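Local coordinates for protein 2-nitrobenzoate nitroreductase (Pseudomonas fluorescens, PDB 4Z85) that reduces the nitro group of 2-nitrobenzoate as a nitroreductase, probably with FMN as its cofactor, at residues A[10-13]-A[14-18]; A[94-97]-A[98-101]. All blocks are in the same frame, centred on the assembly; numbering follows the deposited sequence.

Interaction 1: A[10-13]-A[14-18]; sequences TNMQ and KYWLI
Met12 and Trp16 meet one turn apart on helix 11-21, whose N-terminus is closed by a capping box of Thr10 and Gln13. Thr10 is the N-cap. Gln13 N donates to Thr10 OG1 at 3.1 Å. In return Thr10 N donates to Gln13 OE1, from above the carbonyl plane of that amide. From here the i to i+4 ladder runs regularly, with Lys14 N on Thr10 O, Tyr15 N on Asn11 O, Trp16 N on Met12 O and Leu17 N on Gln13 O.

The tightly packed side is that of Leu17, which is buried against Met6, Leu9 and Leu175 of the second subunit. Its CG lies 3.4 Å from Gln13 O. Thr10 and Met12 are on the solvent side. The Met12 and Trp16 side chains run side by side and point the same way. With CG anti to the backbone N (chi1 -170°), Met12 brings CG into the plane of the indole, 3.8 Å from Trp16 CD1 at the ring edge. Its SD sits 3.7 Å from Trp16 NE1, an oblique Met-aromatic contact. A looser one reaches Tyr15, with Met12 SD 4.3 Å from Tyr15 CD2. Tyr15 CD2 in turn lies over one indole face, offset toward the rim. Arg176 of the second subunit makes a cation-pi contact with Trp16.

The Asn11 and Lys14 flank is polar. Lys14 folds back along the helix start, its chain bent at chi3 (-71°), and its NZ donates to Asn11 OD1 at 3.1 Å. An alanine in place of Lys14 would probably leave Asn11 OD1 without this donor and its amide freer to turn. Asn11 ND2 also has a weak hydrogen bond to Asp53 of the second subunit. Lys14 NZ approaches Asn11 OD1 nearly end-on, with a C=O...donor angle of 163°.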
loop_
_atom_site.group_PDB
_atom_site.type_symbol
_atom_site.label_atom_id
_atom_site.label_comp_id
_atom_site.label_asym_id
_atom_site.label_seq_id
_atom_site.Cartn_x
_atom_site.Cartn_y
_atom_site.Cartn_z
ATOM N N THR A 10 -15.178 -12.992 12.953
ATOM C CA THR A 10 -16.184 -12.326 12.144
ATOM C C THR A 10 -15.476 -11.467 11.107
ATOM O O THR A 10 -14.273 -11.226 11.226
ATOM C CB THR A 10 -17.104 -11.437 12.986
ATOM O OG1 THR A 10 -16.367 -10.300 13.461
ATOM C CG2 THR A 10 -17.648 -12.218 14.187
ATOM N N ASN A 11 -16.219 -10.998 10.113
ATOM C CA ASN A 11 -15.652 -10.088 9.122
ATOM C C ASN A 11 -15.156 -8.792 9.746
ATOM O O ASN A 11 -14.149 -8.236 9.311
ATOM C CB ASN A 11 -16.668 -9.783 8.028
ATOM C CG ASN A 11 -16.683 -10.844 6.948
ATOM O OD1 ASN A 11 -15.737 -11.624 6.820
ATOM N ND2 ASN A 11 -17.762 -10.891 6.174
ATOM N N MET A 12 -15.846 -8.307 10.771
ATOM C CA MET A 12 -15.404 -7.090 11.445
ATOM C C MET A 12 -14.082 -7.309 12.180
ATOM O O MET A 12 -13.200 -6.437 12.184
ATOM C CB MET A 12 -16.469 -6.598 12.427
ATOM C CG MET A 12 -16.187 -5.209 12.988
ATOM S SD MET A 12 -16.068 -3.969 11.684
ATOM C CE MET A 12 -17.579 -4.288 10.769
ATOM N N GLN A 13 -13.943 -8.473 12.800
ATOM C CA GLN A 13 -12.732 -8.787 13.543
ATOM C C GLN A 13 -11.541 -8.915 12.585
ATOM O O GLN A 13 -10.441 -8.402 12.857
ATOM C CB GLN A 13 -12.923 -10.064 14.361
ATOM C CG GLN A 13 -13.926 -9.875 15.507
ATOM C CD GLN A 13 -14.260 -11.173 16.231
ATOM O OE1 GLN A 13 -14.170 -12.266 15.666
ATOM N NE2 GLN A 13 -14.641 -11.052 17.500
ATOM N N LYS A 14 -11.788 -9.572 11.454
ATOM C CA LYS A 14 -10.778 -9.695 10.407
ATOM C C LYS A 14 -10.396 -8.321 9.882
ATOM O O LYS A 14 -9.209 -8.015 9.739
ATOM C CB LYS A 14 -11.274 -10.596 9.271
ATOM C CG LYS A 14 -11.192 -12.085 9.624
ATOM C CD LYS A 14 -11.678 -12.997 8.506
ATOM C CE LYS A 14 -13.171 -12.922 8.332
ATOM N NZ LYS A 14 -13.673 -13.877 7.306
ATOM N N TYR A 15 -11.389 -7.485 9.608
ATOM C CA TYR A 15 -11.116 -6.109 9.194
ATOM C C TYR A 15 -10.211 -5.396 10.196
ATOM O O TYR A 15 -9.212 -4.778 9.816
ATOM C CB TYR A 15 -12.411 -5.326 9.011
ATOM C CG TYR A 15 -12.191 -3.841 8.807
ATOM C CD1 TYR A 15 -11.923 -3.320 7.539
ATOM C CD2 TYR A 15 -12.245 -2.961 9.878
ATOM C CE1 TYR A 15 -11.725 -1.957 7.357
ATOM C CE2 TYR A 15 -12.041 -1.603 9.702
ATOM C CZ TYR A 15 -11.782 -1.110 8.447
ATOM O OH TYR A 15 -11.592 0.248 8.300
ATOM N N TRP A 16 -10.534 -5.473 11.485
ATOM C CA TRP A 16 -9.707 -4.748 12.445
ATOM C C TRP A 16 -8.293 -5.294 12.549
ATOM O O TRP A 16 -7.343 -4.508 12.672
ATOM C CB TRP A 16 -10.370 -4.718 13.828
ATOM C CG TRP A 16 -11.395 -3.650 13.887
ATOM C CD1 TRP A 16 -12.734 -3.791 13.705
ATOM C CD2 TRP A 16 -11.161 -2.257 14.102
ATOM N NE1 TRP A 16 -13.359 -2.570 13.805
ATOM C CE2 TRP A 16 -12.413 -1.611 14.048
ATOM C CE3 TRP A 16 -10.013 -1.492 14.343
ATOM C CZ2 TRP A 16 -12.552 -0.232 14.226
ATOM C CZ3 TRP A 16 -10.153 -0.120 14.523
ATOM C CH2 TRP A 16 -11.413 0.494 14.458
ATOM N N LEU A 17 -8.128 -6.616 12.484
ATOM C CA LEU A 17 -6.785 -7.181 12.626
ATOM C C LEU A 17 -5.912 -6.902 11.376
ATOM O O LEU A 17 -4.705 -6.577 11.485
ATOM C CB LEU A 17 -6.851 -8.678 12.899
ATOM C CG LEU A 17 -7.401 -9.049 14.285
ATOM C CD1 LEU A 17 -7.412 -10.562 14.451
ATOM C CD2 LEU A 17 -6.574 -8.396 15.384
ATOM N N ILE A 18 -6.542 -7.007 10.209
ATOM C CA ILE A 18 -5.860 -6.685 8.952
ATOM C C ILE A 18 -5.478 -5.203 8.895
ATOM O O ILE A 18 -4.295 -4.872 8.722
ATOM C CB ILE A 18 -6.722 -7.018 7.723
ATOM C CG1 ILE A 18 -6.988 -8.520 7.639
ATOM C CG2 ILE A 18 -6.017 -6.514 6.441
ATOM C CD1 ILE A 18 -8.077 -8.882 6.640
#

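Interaction 2: A[94-97]-A[98-101]; sequences ERIA and ERMV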
loop_
_atom_site.group_PDB
_atom_site.type_symbol
_atom_site.label_atom_id
_atom_site.label_comp_id
_atom_site.label_asym_id
_atom_site.label_seq_id
_atom_site.Cartn_x
_atom_site.Cartn_y
_atom_site.Cartn_z
ATOM N N GLU A 94 -0.862 17.406 4.283
ATOM C CA GLU A 94 -1.494 18.228 5.306
ATOM C C GLU A 94 -2.585 19.150 4.754
ATOM O O GLU A 94 -3.642 19.323 5.377
ATOM C CB GLU A 94 -0.420 19.059 6.014
ATOM C CG GLU A 94 -0.912 19.748 7.254
ATOM C CD GLU A 94 0.110 20.715 7.822
ATOM O OE1 GLU A 94 1.320 20.434 7.705
ATOM O OE2 GLU A 94 -0.302 21.762 8.375
ATOM N N ARG A 95 -2.331 19.718 3.579
ATOM C CA ARG A 95 -3.225 20.723 2.997
ATOM C C ARG A 95 -4.635 20.199 2.717
ATOM O O ARG A 95 -5.606 20.966 2.736
ATOM C CB ARG A 95 -2.617 21.273 1.708
ATOM C CG ARG A 95 -3.392 22.425 1.083
ATOM C CD ARG A 95 -2.638 23.022 -0.094
ATOM N NE ARG A 95 -1.433 23.730 0.329
ATOM C CZ ARG A 95 -0.198 23.270 0.167
ATOM N NH1 ARG A 95 -0.001 22.098 -0.417
ATOM N NH2 ARG A 95 0.840 23.978 0.587
ATOM N N ILE A 96 -4.762 18.903 2.448
ATOM C CA ILE A 96 -6.079 18.357 2.159
ATOM C C ILE A 96 -6.514 17.219 3.072
ATOM O O ILE A 96 -7.552 16.626 2.840
ATOM C CB ILE A 96 -6.174 17.870 0.701
ATOM C CG1 ILE A 96 -5.216 16.701 0.441
ATOM C CG2 ILE A 96 -5.882 19.017 -0.261
ATOM C CD1 ILE A 96 -5.492 15.999 -0.892
ATOM N N ALA A 97 -5.751 16.938 4.124
ATOM C CA ALA A 97 -6.037 15.777 4.970
ATOM C C ALA A 97 -7.430 15.806 5.615
ATOM O O ALA A 97 -8.166 14.805 5.597
ATOM C CB ALA A 97 -4.966 15.655 6.051
ATOM N N GLU A 98 -7.793 16.941 6.212
ATOM C CA GLU A 98 -9.089 16.997 6.893
ATOM C C GLU A 98 -10.266 16.777 5.932
ATOM O O GLU A 98 -11.172 15.986 6.208
ATOM C CB GLU A 98 -9.269 18.337 7.617
ATOM C CG GLU A 98 -10.601 18.428 8.340
ATOM C CD GLU A 98 -10.738 17.388 9.437
ATOM O OE1 GLU A 98 -11.744 16.653 9.451
ATOM O OE2 GLU A 98 -9.829 17.310 10.291
ATOM N N ARG A 99 -10.236 17.477 4.803
ATOM C CA ARG A 99 -11.298 17.343 3.823
ATOM C C ARG A 99 -11.308 15.930 3.245
ATOM O O ARG A 99 -12.366 15.359 2.990
ATOM C CB ARG A 99 -11.140 18.393 2.727
ATOM C CG ARG A 99 -11.458 19.805 3.206
ATOM C CD ARG A 99 -11.130 20.839 2.142
ATOM N NE ARG A 99 -9.697 21.073 2.020
ATOM C CZ ARG A 99 -9.141 21.814 1.070
ATOM N NH1 ARG A 99 -9.907 22.405 0.148
ATOM N NH2 ARG A 99 -7.823 21.960 1.029
ATOM N N MET A 100 -10.126 15.348 3.068
ATOM C CA MET A 100 -10.048 13.946 2.682
ATOM C C MET A 100 -10.836 13.071 3.646
ATOM O O MET A 100 -11.636 12.247 3.223
ATOM C CB MET A 100 -8.589 13.483 2.625
ATOM C CG MET A 100 -8.404 12.001 2.251
ATOM S SD MET A 100 -8.509 10.862 3.649
ATOM C CE MET A 100 -7.111 11.393 4.630
ATOM N N VAL A 101 -10.608 13.243 4.950
ATOM C CA VAL A 101 -11.324 12.423 5.907
ATOM C C VAL A 101 -12.832 12.701 5.845
ATOM O O VAL A 101 -13.640 11.771 5.944
ATOM C CB VAL A 101 -10.786 12.638 7.328
ATOM C CG1 VAL A 101 -11.683 11.972 8.361
ATOM C CG2 VAL A 101 -9.357 12.100 7.416
HETATM O O HOH W 1 -6.072 19.434 6.479
HETATM O O HOH W 2 -8.196 20.009 4.449
#
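Arg95 O and Arg99 NH2 meet on helix 94-103, in a turn that water also bridges. One step before them, a water donates to Glu94 O at 2.7 Å and accepts from Glu98 N.

At Arg95 the carbonyl is gripped by the side chain of Arg99. Arg99 NH2 donates to Arg95 O at 3.0 Å, and the oxygen lies in the guanidinium plane, at its edge. A bend at chi3 (-75°) turns the Arg99 chain back toward this carbonyl. A second water donates to Arg95 O and accepts from both Arg99 N and Arg99 NE. Arg95 O and this water help fix how the guanidinium is turned. Asp134, in a salt bridge with Arg99 NH2, and Gly118 O, bonded to Arg99 NH1, are further partners.

Ile96 follows, its side chain crossing that of Arg99 at about a right angle. Ile96 CG2 comes within 3.8 Å of Arg99 NH2. Ile96 O accepts from Met100 N at 2.9 Å, and both side chains pack on Leu29 of strand 28-33.

Ala97 closes the segment. Its carbonyl accepts from Val101 N, and Val101 CG2 lies 3.5 Å from Ala97 O. Tyr185 packs on Ala97, while Tyr193 meets Met100 and Val101. The arrangement is a water-bridged helical turn with an arginine folded back onto a backbone carbonyl, in a helix packed against the antiparallel barrel of this flavin reductase-like domain.

How the interactions relate
Interactions 1 and 2 lie on different helices, with centres 26 Å apart and no direct touch. Interaction 1 is a surface contact on helix 11-21, far from the centre of the chain. Interaction 2 is partly buried on helix 94-103, nearer the barrel. Their turns are closed differently: a capping box of protein groups in 10-13, water bridges between 94-97 and 98-101. Met-aromatic contacts within the segments mark the first, together with a lysine-amide bond. In the second a guanidinium grips a carbonyl, and the apolar residues pack on barrel and tyrosine neighbours outside the segments. Both touch the second subunit, through more residues in interaction 1.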